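Local structure of putative diflavin flavoprotein A 3 (Synechocystis sp., 6H0C) at residues 2-7 / 20-25; 167-172 / 224-229; 8-13 / 40-45; 82-87 / 112-117. The protein probably passes electrons from NADH to oxygen, reducing it to water, as a whole protein of which this chain is the flavodiiron core of metallo-beta-lactamase-like and flavodoxin-like domains. All blocks are in the same frame, centred on the assembly; numbering follows the deposited sequence.

Contact 1 of 4, residues 2-7 / 20-25; sequences AKDVQI and RTWDRL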
loop_
_atom_site.group_PDB
_atom_site.type_symbol
_atom_site.label_atom_id
_atom_site.label_comp_id
_atom_site.label_asym_id
_atom_site.label_seq_id
_atom_site.Cartn_x
_atom_site.Cartn_y
_atom_site.Cartn_z
ATOM N N ALA A 2 7.877 -1.423 -24.963
ATOM C CA ALA A 2 8.346 -0.367 -24.068
ATOM C C ALA A 2 7.183 0.199 -23.251
ATOM O O ALA A 2 6.014 -0.001 -23.591
ATOM C CB ALA A 2 9.033 0.742 -24.857
ATOM N N LYS A 3 7.504 0.904 -22.172
ATOM C CA LYS A 3 6.477 1.565 -21.381
ATOM C C LYS A 3 5.665 2.486 -22.288
ATOM O O LYS A 3 6.220 3.082 -23.204
ATOM C CB LYS A 3 7.113 2.349 -20.226
ATOM C CG LYS A 3 8.010 1.487 -19.344
ATOM C CD LYS A 3 8.553 2.245 -18.146
ATOM C CE LYS A 3 9.407 3.414 -18.575
ATOM N NZ LYS A 3 10.303 3.843 -17.465
ATOM N N ASP A 4 4.357 2.583 -22.063
ATOM C CA ASP A 4 3.555 3.578 -22.771
ATOM C C ASP A 4 2.427 4.135 -21.897
ATOM O O ASP A 4 2.328 3.811 -20.711
ATOM C CB ASP A 4 2.987 3.005 -24.083
ATOM C CG ASP A 4 1.894 1.943 -23.875
ATOM O OD1 ASP A 4 1.379 1.745 -22.755
ATOM O OD2 ASP A 4 1.530 1.295 -24.875
ATOM N N VAL A 5 1.585 4.974 -22.498
ATOM C CA VAL A 5 0.418 5.513 -21.818
ATOM C C VAL A 5 -0.830 5.236 -22.649
ATOM O O VAL A 5 -0.956 5.702 -23.781
ATOM C CB VAL A 5 0.543 7.032 -21.558
ATOM C CG1 VAL A 5 -0.711 7.559 -20.871
ATOM C CG2 VAL A 5 1.792 7.336 -20.728
ATOM N N GLN A 6 -1.746 4.460 -22.083
ATOM C CA GLN A 6 -2.987 4.126 -22.759
ATOM C C GLN A 6 -4.088 5.050 -22.277
ATOM O O GLN A 6 -4.328 5.168 -21.073
ATOM C CB GLN A 6 -3.355 2.669 -22.504
ATOM C CG GLN A 6 -4.635 2.213 -23.158
ATOM C CD GLN A 6 -4.925 0.763 -22.843
ATOM O OE1 GLN A 6 -4.713 0.305 -21.716
ATOM N NE2 GLN A 6 -5.398 0.023 -23.839
ATOM N N ILE A 7 -4.746 5.717 -23.219
ATOM C CA ILE A 7 -5.765 6.707 -22.889
ATOM C C ILE A 7 -7.126 6.220 -23.342
ATOM O O ILE A 7 -7.272 5.728 -24.457
ATOM C CB ILE A 7 -5.473 8.081 -23.545
ATOM C CG1 ILE A 7 -4.070 8.565 -23.181
ATOM C CG2 ILE A 7 -6.523 9.119 -23.139
ATOM C CD1 ILE A 7 -3.771 9.945 -23.703
ATOM N N ARG A 20 1.638 2.086 -18.614
ATOM C CA ARG A 20 1.783 0.640 -18.678
ATOM C C ARG A 20 3.239 0.216 -18.762
ATOM O O ARG A 20 4.034 0.835 -19.470
ATOM C CB ARG A 20 1.000 0.086 -19.876
ATOM C CG ARG A 20 -0.463 0.523 -19.926
ATOM C CD ARG A 20 -1.241 -0.226 -21.005
ATOM N NE ARG A 20 -0.661 -0.020 -22.328
ATOM C CZ ARG A 20 -0.859 -0.827 -23.365
ATOM N NH1 ARG A 20 -1.624 -1.905 -23.229
ATOM N NH2 ARG A 20 -0.287 -0.560 -24.536
ATOM N N THR A 21 3.582 -0.837 -18.019
ATOM C CA THR A 21 4.880 -1.492 -18.162
ATOM C C THR A 21 4.670 -3.003 -18.284
ATOM O O THR A 21 3.927 -3.602 -17.504
ATOM C CB THR A 21 5.840 -1.170 -16.977
ATOM O OG1 THR A 21 7.111 -1.782 -17.213
ATOM C CG2 THR A 21 5.291 -1.668 -15.641
ATOM N N TRP A 22 5.295 -3.617 -19.283
ATOM C CA TRP A 22 5.150 -5.055 -19.474
ATOM C C TRP A 22 6.177 -5.800 -18.624
ATOM O O TRP A 22 5.990 -6.965 -18.283
ATOM C CB TRP A 22 5.281 -5.427 -20.956
ATOM C CG TRP A 22 3.994 -5.233 -21.725
ATOM C CD1 TRP A 22 2.977 -6.146 -21.888
ATOM C CD2 TRP A 22 3.579 -4.049 -22.412
ATOM N NE1 TRP A 22 1.962 -5.597 -22.642
ATOM C CE2 TRP A 22 2.308 -4.312 -22.974
ATOM C CE3 TRP A 22 4.155 -2.789 -22.600
ATOM C CZ2 TRP A 22 1.611 -3.362 -23.714
ATOM C CZ3 TRP A 22 3.464 -1.844 -23.340
ATOM C CH2 TRP A 22 2.206 -2.136 -23.890
ATOM N N ASP A 23 7.253 -5.110 -18.263
ATOM C CA ASP A 23 8.299 -5.696 -17.434
ATOM C C ASP A 23 8.133 -5.346 -15.962
ATOM O O ASP A 23 7.537 -4.319 -15.613
ATOM C CB ASP A 23 9.668 -5.229 -17.911
ATOM C CG ASP A 23 9.864 -5.445 -19.393
ATOM O OD1 ASP A 23 10.268 -4.482 -20.078
ATOM O OD2 ASP A 23 9.607 -6.573 -19.871
ATOM N N ARG A 24 8.663 -6.202 -15.096
ATOM C CA ARG A 24 8.760 -5.861 -13.686
ATOM C C ARG A 24 9.813 -4.768 -13.542
ATOM O O ARG A 24 10.893 -4.855 -14.139
ATOM C CB ARG A 24 9.115 -7.083 -12.845
ATOM C CG ARG A 24 9.251 -6.786 -11.366
ATOM C CD ARG A 24 9.591 -8.046 -10.602
ATOM N NE ARG A 24 10.746 -8.710 -11.198
ATOM C CZ ARG A 24 11.346 -9.781 -10.688
ATOM N NH1 ARG A 24 10.900 -10.328 -9.561
ATOM N NH2 ARG A 24 12.395 -10.302 -11.307
ATOM N N LEU A 25 9.495 -3.728 -12.776
ATOM C CA LEU A 25 10.414 -2.608 -12.624
ATOM C C LEU A 25 11.047 -2.548 -11.222
ATOM O O LEU A 25 12.138 -1.998 -11.059
ATOM C CB LEU A 25 9.699 -1.286 -12.950
ATOM C CG LEU A 25 9.186 -1.117 -14.392
ATOM C CD1 LEU A 25 8.750 0.321 -14.675
ATOM C CD2 LEU A 25 10.210 -1.576 -15.417
#
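Arg20 and Asp4 face each other as a hydrogen-bonded antiparallel pair in the beta hairpin that opens the metallo-beta-lactamase-like domain, and the pair illustrates how a hairpin rung can be doubled by an ion pair on one face. Arg20 N donates to Asp4 O at 2.8 Å, and Asp4 N returns the bond to Arg20 O at 3.1 Å. Above this rung the guanidinium grips the carboxylate side-on: Arg20 NE reaches Asp4 OD1 at 2.7 Å and Arg20 NH2 reaches Asp4 OD2 at 2.6 Å. Both oxygens use their syn lone pairs, and with the two planes only 11° apart neither group can turn without losing a bond. The bend of the arginine chain at chi3 (-59°) lays NE and NH2 along the carboxylate. Gln6 crosses one face of the guanidinium, its amide held by Arg18 and Asp181, while Arg20 NH1 makes a second salt bridge, to Asp181. Next along the strand, Thr21 lies side by side with Lys3 and closes a hydrogen bond from OG1 to Asp23 O. Trp22 then leaves the strand, CH2 of its indole standing over a face of the Arg20 guanidinium near the rim. The indole also turns its edge to the first segment, where Ala2 O lies 3.2 Å from Trp22 CZ3. Further on, Leu25 CD1 meets Lys3 CD at 4.0 Å.

Contact 2 of 4, residues 167-172 / 224-229; sequences ILFTDK and TYAPSH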
loop_
_atom_site.group_PDB
_atom_site.type_symbol
_atom_site.label_atom_id
_atom_site.label_comp_id
_atom_site.label_asym_id
_atom_site.label_seq_id
_atom_site.Cartn_x
_atom_site.Cartn_y
_atom_site.Cartn_z
ATOM N N ILE A 167 -18.642 5.727 -10.328
ATOM C CA ILE A 167 -17.308 5.182 -10.196
ATOM C C ILE A 167 -16.803 5.409 -8.782
ATOM O O ILE A 167 -16.887 6.517 -8.245
ATOM C CB ILE A 167 -16.322 5.814 -11.190
ATOM C CG1 ILE A 167 -16.769 5.550 -12.628
ATOM C CG2 ILE A 167 -14.914 5.279 -10.946
ATOM C CD1 ILE A 167 -15.946 6.315 -13.664
ATOM N N LEU A 168 -16.294 4.342 -8.181
ATOM C CA LEU A 168 -15.533 4.433 -6.945
ATOM C C LEU A 168 -14.049 4.368 -7.298
ATOM O O LEU A 168 -13.578 3.391 -7.883
ATOM C CB LEU A 168 -15.926 3.303 -5.992
ATOM C CG LEU A 168 -15.482 3.369 -4.538
ATOM C CD1 LEU A 168 -16.100 4.580 -3.847
ATOM C CD2 LEU A 168 -15.874 2.084 -3.836
ATOM N N PHE A 169 -13.316 5.425 -6.980
ATOM C CA PHE A 169 -11.877 5.420 -7.181
ATOM C C PHE A 169 -11.242 4.774 -5.961
ATOM O O PHE A 169 -11.271 5.347 -4.874
ATOM C CB PHE A 169 -11.364 6.842 -7.420
ATOM C CG PHE A 169 -11.938 7.475 -8.655
ATOM C CD1 PHE A 169 -11.322 7.302 -9.888
ATOM C CD2 PHE A 169 -13.113 8.202 -8.593
ATOM C CE1 PHE A 169 -11.862 7.864 -11.037
ATOM C CE2 PHE A 169 -13.664 8.766 -9.743
ATOM C CZ PHE A 169 -13.041 8.598 -10.964
ATOM N N THR A 170 -10.694 3.573 -6.143
ATOM C CA THR A 170 -10.344 2.705 -5.020
ATOM C C THR A 170 -8.853 2.621 -4.714
ATOM O O THR A 170 -8.459 1.903 -3.790
ATOM C CB THR A 170 -10.846 1.259 -5.242
ATOM O OG1 THR A 170 -10.262 0.731 -6.438
ATOM C CG2 THR A 170 -12.378 1.229 -5.367
ATOM N N ASP A 171 -8.034 3.336 -5.483
ATOM C CA ASP A 171 -6.594 3.385 -5.212
ATOM C C ASP A 171 -6.061 1.943 -5.120
ATOM O O ASP A 171 -6.252 1.150 -6.051
ATOM C CB ASP A 171 -6.314 4.204 -3.927
ATOM C CG ASP A 171 -4.822 4.523 -3.717
ATOM O OD1 ASP A 171 -4.245 5.321 -4.487
ATOM O OD2 ASP A 171 -4.230 3.989 -2.758
ATOM N N LYS A 172 -5.435 1.588 -4.000
ATOM C CA LYS A 172 -4.786 0.291 -3.903
ATOM C C LYS A 172 -5.766 -0.866 -3.718
ATOM O O LYS A 172 -5.381 -2.022 -3.859
ATOM C CB LYS A 172 -3.763 0.300 -2.768
ATOM C CG LYS A 172 -2.546 1.162 -3.066
ATOM C CD LYS A 172 -1.570 0.447 -4.012
ATOM C CE LYS A 172 -0.428 1.379 -4.429
ATOM N NZ LYS A 172 0.677 0.660 -5.143
ATOM N N THR A 224 -18.544 0.630 -11.014
ATOM C CA THR A 224 -17.175 0.453 -11.483
ATOM C C THR A 224 -16.221 0.773 -10.342
ATOM O O THR A 224 -16.417 1.757 -9.639
ATOM C CB THR A 224 -16.844 1.373 -12.686
ATOM O OG1 THR A 224 -17.785 1.160 -13.743
ATOM C CG2 THR A 224 -15.417 1.127 -13.209
ATOM N N TYR A 225 -15.206 -0.063 -10.150
ATOM C CA TYR A 225 -14.051 0.326 -9.345
ATOM C C TYR A 225 -12.960 0.820 -10.277
ATOM O O TYR A 225 -12.648 0.164 -11.275
ATOM C CB TYR A 225 -13.504 -0.837 -8.519
ATOM C CG TYR A 225 -14.445 -1.452 -7.501
ATOM C CD1 TYR A 225 -15.436 -0.702 -6.867
ATOM C CD2 TYR A 225 -14.319 -2.792 -7.161
ATOM C CE1 TYR A 225 -16.276 -1.290 -5.925
ATOM C CE2 TYR A 225 -15.148 -3.381 -6.224
ATOM C CZ TYR A 225 -16.119 -2.637 -5.608
ATOM O OH TYR A 225 -16.922 -3.270 -4.679
ATOM N N ALA A 226 -12.377 1.970 -9.958
ATOM C CA ALA A 226 -11.263 2.494 -10.737
ATOM C C ALA A 226 -10.015 2.461 -9.867
ATOM O O ALA A 226 -9.775 3.389 -9.097
ATOM C CB ALA A 226 -11.556 3.900 -11.209
ATOM N N PRO A 227 -9.226 1.377 -9.972
ATOM C CA PRO A 227 -8.117 1.103 -9.049
ATOM C C PRO A 227 -6.782 1.674 -9.524
ATOM O O PRO A 227 -6.678 2.133 -10.671
ATOM C CB PRO A 227 -8.068 -0.424 -9.029
ATOM C CG PRO A 227 -8.462 -0.806 -10.461
ATOM C CD PRO A 227 -9.392 0.297 -10.968
ATOM N N SER A 228 -5.769 1.624 -8.663
ATOM C CA SER A 228 -4.426 2.068 -9.046
ATOM C C SER A 228 -3.818 1.249 -10.171
ATOM O O SER A 228 -3.071 1.787 -10.999
ATOM C CB SER A 228 -3.465 2.008 -7.856
ATOM O OG SER A 228 -3.855 2.906 -6.837
ATOM N N HIS A 229 -4.109 -0.051 -10.175
ATOM C CA HIS A 229 -3.365 -1.002 -11.004
ATOM C C HIS A 229 -4.264 -1.961 -11.766
ATOM O O HIS A 229 -5.175 -2.563 -11.185
ATOM C CB HIS A 229 -2.399 -1.824 -10.142
ATOM C CG HIS A 229 -1.533 -0.993 -9.252
ATOM N ND1 HIS A 229 -0.534 -0.178 -9.738
ATOM C CD2 HIS A 229 -1.524 -0.841 -7.906
ATOM C CE1 HIS A 229 0.055 0.438 -8.730
ATOM N NE2 HIS A 229 -0.527 0.053 -7.608
HETATM O O HOH W 1 -7.960 4.931 -7.885
HETATM O O HOH W 2 -5.073 -1.144 -7.323
HETATM O O HOH W 3 -3.725 5.290 -7.238
#
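Lys172 bends at chi2 (-78°) and runs straight from there, while His229 sets CG beside its own backbone N (chi1 -51°); together these torsions deliver the ammonium to the edge of the imidazole. Lys172 NZ donates to His229 NE2 at 2.8 Å, close to the ring plane. The two residues follow neighbouring parallel strands in the smaller sheet of the metallo-beta-lactamase fold, a worked case of polar residues brought to a pocket by the segments that follow paired strands. Behind them the pairing is regular: Leu168 N binds Thr224 O at 3.0 Å, and Ala226 N binds Leu168 O at 2.8 Å. Ala226 CB fits between Ile167 CG2, 3.6 Å away, and Phe169 CD1, and that same isoleucine methyl also covers the centre of one face of the Phe169 ring. Leu168 and Tyr225 run side by side on the other face of the sheet. At Asp171 the backbone takes a positive phi and the regular pairing gives way; a water bridges Asp171 N and Ala226 O, and Ser228 N bonds to Asp171 O at 2.7 Å, arriving from above the carbonyl plane. Lys172 NZ also binds a citrate, probably from the crystallisation liquor. With NE2 of His229 accepting from a lysine and ND1 bonded to Thr38 O, the imidazole appears poorly placed to hold a metal here, consistent with a flavodiiron core of non-canonical residues.

Contact 3 of 4, residues 8-13 / 40-45; sequences CPIAVD and NSYLIS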
loop_
_atom_site.group_PDB
_atom_site.type_symbol
_atom_site.label_atom_id
_atom_site.label_comp_id
_atom_site.label_asym_id
_atom_site.label_seq_id
_atom_site.Cartn_x
_atom_site.Cartn_y
_atom_site.Cartn_z
ATOM N N CYS A 8 -8.128 6.362 -22.483
ATOM C CA CYS A 8 -9.454 5.899 -22.829
ATOM C C CYS A 8 -10.519 6.671 -22.056
ATOM O O CYS A 8 -10.414 6.840 -20.837
ATOM C CB CYS A 8 -9.556 4.395 -22.556
ATOM S SG CYS A 8 -11.065 3.614 -23.153
ATOM N N PRO A 9 -11.547 7.168 -22.766
ATOM C CA PRO A 9 -12.707 7.745 -22.074
ATOM C C PRO A 9 -13.500 6.634 -21.399
ATOM O O PRO A 9 -13.733 5.611 -22.034
ATOM C CB PRO A 9 -13.505 8.405 -23.203
ATOM C CG PRO A 9 -13.105 7.653 -24.428
ATOM C CD PRO A 9 -11.672 7.252 -24.233
ATOM N N ILE A 10 -13.899 6.804 -20.146
ATOM C CA ILE A 10 -14.500 5.685 -19.420
ATOM C C ILE A 10 -15.886 6.001 -18.869
ATOM O O ILE A 10 -16.616 5.105 -18.472
ATOM C CB ILE A 10 -13.589 5.214 -18.252
ATOM C CG1 ILE A 10 -13.365 6.337 -17.242
ATOM C CG2 ILE A 10 -12.254 4.692 -18.783
ATOM C CD1 ILE A 10 -12.646 5.867 -15.986
ATOM N N ALA A 11 -16.241 7.277 -18.844
ATOM C CA ALA A 11 -17.553 7.714 -18.377
ATOM C C ALA A 11 -17.676 9.197 -18.711
ATOM O O ALA A 11 -16.714 9.788 -19.205
ATOM C CB ALA A 11 -17.716 7.456 -16.880
ATOM N N VAL A 12 -18.837 9.801 -18.463
ATOM C CA VAL A 12 -19.014 11.208 -18.826
ATOM C C VAL A 12 -17.959 12.068 -18.141
ATOM O O VAL A 12 -17.734 11.953 -16.932
ATOM C CB VAL A 12 -20.422 11.751 -18.473
ATOM C CG1 VAL A 12 -21.465 11.124 -19.370
ATOM C CG2 VAL A 12 -20.753 11.505 -17.016
ATOM N N ASP A 13 -17.300 12.906 -18.939
ATOM C CA ASP A 13 -16.278 13.828 -18.452
ATOM C C ASP A 13 -15.055 13.117 -17.862
ATOM O O ASP A 13 -14.183 13.761 -17.281
ATOM C CB ASP A 13 -16.877 14.770 -17.401
ATOM C CG ASP A 13 -18.117 15.488 -17.905
ATOM O OD1 ASP A 13 -18.063 16.068 -19.013
ATOM O OD2 ASP A 13 -19.150 15.449 -17.201
ATOM N N ASN A 40 -2.594 3.684 -12.861
ATOM C CA ASN A 40 -3.743 4.367 -13.441
ATOM C C ASN A 40 -4.002 5.765 -12.868
ATOM O O ASN A 40 -4.148 5.930 -11.664
ATOM C CB ASN A 40 -4.994 3.498 -13.274
ATOM C CG ASN A 40 -4.840 2.131 -13.911
ATOM O OD1 ASN A 40 -4.100 1.973 -14.889
ATOM N ND2 ASN A 40 -5.532 1.131 -13.360
ATOM N N SER A 41 -4.051 6.764 -13.749
ATOM C CA SER A 41 -4.450 8.124 -13.390
ATOM C C SER A 41 -5.789 8.445 -14.036
ATOM O O SER A 41 -6.083 7.956 -15.122
ATOM C CB SER A 41 -3.407 9.144 -13.845
ATOM O OG SER A 41 -2.090 8.706 -13.555
ATOM N N TYR A 42 -6.594 9.278 -13.386
ATOM C CA TYR A 42 -7.929 9.593 -13.900
ATOM C C TYR A 42 -8.165 11.095 -13.989
ATOM O O TYR A 42 -7.770 11.863 -13.111
ATOM C CB TYR A 42 -9.004 8.946 -13.023
ATOM C CG TYR A 42 -8.844 7.445 -12.903
ATOM C CD1 TYR A 42 -8.057 6.890 -11.893
ATOM C CD2 TYR A 42 -9.457 6.577 -13.813
ATOM C CE1 TYR A 42 -7.895 5.517 -11.777
ATOM C CE2 TYR A 42 -9.298 5.191 -13.704
ATOM C CZ TYR A 42 -8.513 4.675 -12.683
ATOM O OH TYR A 42 -8.351 3.315 -12.555
ATOM N N LEU A 43 -8.812 11.510 -15.069
ATOM C CA LEU A 43 -9.133 12.910 -15.272
ATOM C C LEU A 43 -10.644 13.110 -15.366
ATOM O O LEU A 43 -11.302 12.544 -16.249
ATOM C CB LEU A 43 -8.450 13.427 -16.533
ATOM C CG LEU A 43 -8.574 14.918 -16.799
ATOM C CD1 LEU A 43 -7.817 15.695 -15.745
ATOM C CD2 LEU A 43 -8.039 15.216 -18.179
ATOM N N ILE A 44 -11.194 13.872 -14.425
ATOM C CA ILE A 44 -12.561 14.347 -14.545
ATOM C C ILE A 44 -12.518 15.805 -14.961
ATOM O O ILE A 44 -11.982 16.657 -14.251
ATOM C CB ILE A 44 -13.364 14.224 -13.244
ATOM C CG1 ILE A 44 -13.360 12.789 -12.725
ATOM C CG2 ILE A 44 -14.804 14.679 -13.471
ATOM C CD1 ILE A 44 -14.082 12.631 -11.396
ATOM N N SER A 45 -13.081 16.090 -16.123
ATOM C CA SER A 45 -13.043 17.438 -16.640
ATOM C C SER A 45 -14.454 17.986 -16.790
ATOM O O SER A 45 -15.108 17.767 -17.802
ATOM C CB SER A 45 -12.308 17.464 -17.971
ATOM O OG SER A 45 -12.098 18.798 -18.385
#
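Ile10 meets Tyr42 at about a right angle, its CD1 methyl coming in near the plane of the phenol ring, at the edge rather than over a face. The closest approach is 3.9 Å, from Ile10 CD1 to Tyr42 CD2. The isoleucine sends CG1 between its backbone N and carbonyl carbon (chi1 61°), which directs the CD1 arm toward the tyrosine. Tyr42 is fixed at its far end by a hydrogen bond from OH to Pro227 O, and its ring meets Phe169 edge-to-face. The two strands are not neighbours: strand 14-21 lies between them in the mixed sheet of the metallo-beta-lactamase fold, and a classic beta bulge, in which Ile10 and Ala11 both face Thr14, precedes the hairpin turn. Past the bulge, Asp13 at the mouth of strand 14-21 carries that strand's pairing with 37-45 one step further, an instance of a hairpin turn extending the register of its second strand. There Asp13 O accepts a bond from Ser45 N at 2.8 Å, in the carbonyl plane, and Ile44 CA adds a CA-H...O contact to Asp13 O at 3.2 Å. Asp13 itself has a positive phi (64°), and its side chain runs past the Ser45 carbonyl, with Asp13 CB 3.5 Å from Ser45 O, to place its carboxylate on Arg140 and His142.

Contact 4 of 4, residues 82-87 / 112-117; sequences GHVNAN and QNLEKL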
loop_
_atom_site.group_PDB
_atom_site.type_symbol
_atom_site.label_atom_id
_atom_site.label_comp_id
_atom_site.label_asym_id
_atom_site.label_seq_id
_atom_site.Cartn_x
_atom_site.Cartn_y
_atom_site.Cartn_z
ATOM N N GLY A 82 -4.831 9.373 -3.989
ATOM C CA GLY A 82 -5.388 8.218 -3.296
ATOM C C GLY A 82 -4.416 7.652 -2.265
ATOM O O GLY A 82 -4.810 6.908 -1.361
ATOM N N HIS A 83 -3.139 8.002 -2.420
ATOM C CA HIS A 83 -2.086 7.619 -1.480
ATOM C C HIS A 83 -0.840 8.412 -1.831
ATOM O O HIS A 83 -0.765 8.998 -2.912
ATOM C CB HIS A 83 -1.802 6.117 -1.518
ATOM C CG HIS A 83 -1.026 5.680 -2.720
ATOM N ND1 HIS A 83 -1.605 5.514 -3.959
ATOM C CD2 HIS A 83 0.285 5.374 -2.873
ATOM C CE1 HIS A 83 -0.684 5.127 -4.825
ATOM N NE2 HIS A 83 0.473 5.038 -4.191
ATOM N N VAL A 84 0.132 8.434 -0.925
ATOM C CA VAL A 84 1.307 9.281 -1.092
ATOM C C VAL A 84 2.574 8.573 -0.645
ATOM O O VAL A 84 2.575 7.852 0.353
ATOM C CB VAL A 84 1.163 10.604 -0.292
ATOM C CG1 VAL A 84 2.472 11.355 -0.234
ATOM C CG2 VAL A 84 0.093 11.477 -0.901
ATOM N N ASN A 85 3.649 8.784 -1.400
ATOM C CA ASN A 85 4.992 8.399 -0.990
ATOM C C ASN A 85 6.029 9.175 -1.806
ATOM O O ASN A 85 5.671 9.936 -2.705
ATOM C CB ASN A 85 5.205 6.887 -1.126
ATOM C CG ASN A 85 4.867 6.366 -2.508
ATOM O OD1 ASN A 85 5.428 6.813 -3.514
ATOM N ND2 ASN A 85 3.958 5.393 -2.564
ATOM N N ALA A 86 7.309 8.979 -1.494
ATOM C CA ALA A 86 8.387 9.739 -2.129
ATOM C C ALA A 86 8.430 9.531 -3.635
ATOM O O ALA A 86 8.754 10.443 -4.395
ATOM C CB ALA A 86 9.731 9.355 -1.512
ATOM N N ASN A 87 8.102 8.317 -4.054
ATOM C CA ASN A 87 8.112 7.956 -5.460
ATOM C C ASN A 87 7.061 8.770 -6.231
ATOM O O ASN A 87 7.369 9.414 -7.234
ATOM C CB ASN A 87 7.876 6.442 -5.603
ATOM C CG ASN A 87 8.221 5.914 -6.987
ATOM O OD1 ASN A 87 7.542 6.216 -7.968
ATOM N ND2 ASN A 87 9.268 5.099 -7.064
ATOM N N GLN A 112 0.235 15.132 5.968
ATOM C CA GLN A 112 1.393 15.139 6.858
ATOM C C GLN A 112 2.622 14.555 6.167
ATOM O O GLN A 112 3.722 15.105 6.257
ATOM C CB GLN A 112 1.086 14.360 8.133
ATOM C CG GLN A 112 0.004 14.990 8.973
ATOM C CD GLN A 112 -0.570 14.041 9.998
ATOM O OE1 GLN A 112 -0.255 12.852 10.007
ATOM N NE2 GLN A 112 -1.428 14.561 10.864
ATOM N N ASN A 113 2.422 13.439 5.471
ATOM C CA ASN A 113 3.479 12.795 4.698
ATOM C C ASN A 113 4.049 13.742 3.629
ATOM O O ASN A 113 5.264 13.992 3.564
ATOM C CB ASN A 113 2.929 11.512 4.060
ATOM C CG ASN A 113 4.014 10.625 3.484
ATOM O OD1 ASN A 113 5.208 10.870 3.687
ATOM N ND2 ASN A 113 3.604 9.579 2.769
ATOM N N LEU A 114 3.147 14.288 2.818
ATOM C CA LEU A 114 3.498 15.158 1.701
ATOM C C LEU A 114 4.255 16.409 2.148
ATOM O O LEU A 114 5.148 16.888 1.449
ATOM C CB LEU A 114 2.229 15.551 0.949
ATOM C CG LEU A 114 2.343 16.033 -0.493
ATOM C CD1 LEU A 114 3.047 15.004 -1.346
ATOM C CD2 LEU A 114 0.955 16.329 -1.042
ATOM N N GLU A 115 3.898 16.938 3.313
ATOM C CA GLU A 115 4.572 18.117 3.843
ATOM C C GLU A 115 6.037 17.804 4.127
ATOM O O GLU A 115 6.918 18.599 3.823
ATOM C CB GLU A 115 3.863 18.631 5.102
ATOM C CG GLU A 115 2.487 19.258 4.814
ATOM C CD GLU A 115 1.705 19.635 6.071
ATOM O OE1 GLU A 115 0.488 19.907 5.947
ATOM O OE2 GLU A 115 2.300 19.657 7.175
ATOM N N LYS A 116 6.308 16.634 4.686
ATOM C CA LYS A 116 7.695 16.231 4.877
ATOM C C LYS A 116 8.346 15.973 3.521
ATOM O O LYS A 116 9.384 16.547 3.223
ATOM C CB LYS A 116 7.795 14.998 5.782
ATOM C CG LYS A 116 7.312 15.261 7.211
ATOM C CD LYS A 116 7.656 14.120 8.161
ATOM C CE LYS A 116 6.941 12.827 7.785
ATOM N NZ LYS A 116 5.477 12.866 8.078
ATOM N N LEU A 117 7.713 15.140 2.692
ATOM C CA LEU A 117 8.259 14.766 1.382
ATOM C C LEU A 117 8.615 15.950 0.486
ATOM O O LEU A 117 9.589 15.891 -0.257
ATOM C CB LEU A 117 7.273 13.873 0.635
ATOM C CG LEU A 117 7.078 12.472 1.204
ATOM C CD1 LEU A 117 6.092 11.668 0.361
ATOM C CD2 LEU A 117 8.418 11.776 1.273
#
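The backbones draw together from 6.9 Å between the CA atoms of Val84 and Leu114 to 6.1 Å between those of Ala86 and Leu117, as the loop leading into helix 86-98 passes alongside helix 108-117. This is a beta-alpha-beta-alpha portion of the metallo-beta-lactamase fold, and it exemplifies a strand-to-helix loop that turns polar residues to a pocket and apolar ones to the next helix. Asn85 is the N-cap of helix 86-98: its OD1 binds Arg88 N, while ND2, with His83 NE2, holds a bound citrate. Val84 points the opposite way, toward helix 108-117. Its CG1 methyl, anti to the backbone N (chi1 169°), meets Leu117 CD1 at 3.7 Å and Leu114 CD1 at 3.9 Å, making it the shared partner of two leucines. Asn113 slides past Val84 in the reverse direction and brings ND2 to 3.1 Å from Val84 O, yet the angle is too poor for a hydrogen bond, and no such bond joins the two segments. Leu117 sets both methyls against the start of helix 86-98. Its CD2 rests 3.9 Å from Ala86 CB, and its CD1 presses on the peptide between Asn85 and Ala86, 3.3 Å from Asn85 C.

Overall arrangement
Contacts 1 and 3 share strand 4-11 and belong to the same mixed sheet, though their centres stand 19 Å apart. Contact 2 belongs to the smaller sheet and faces contact 3 across the sandwich, 12 Å between centres: Ser228 O bonds to Asn40 N at 2.7 Å. Contact 2 also meets contact 4, 19 Å away between centres, through a hydrogen bond of 2.7 Å between Asp171 OD1 and His83 ND1. Contacts 2 and 4 thus border one pocket, in which a citrate touches Lys172, His83 and Asn85; it probably corresponds to the diiron site of relatives. Contact 1 touches neither, its nearest atoms lying about 8 Å from contact 2.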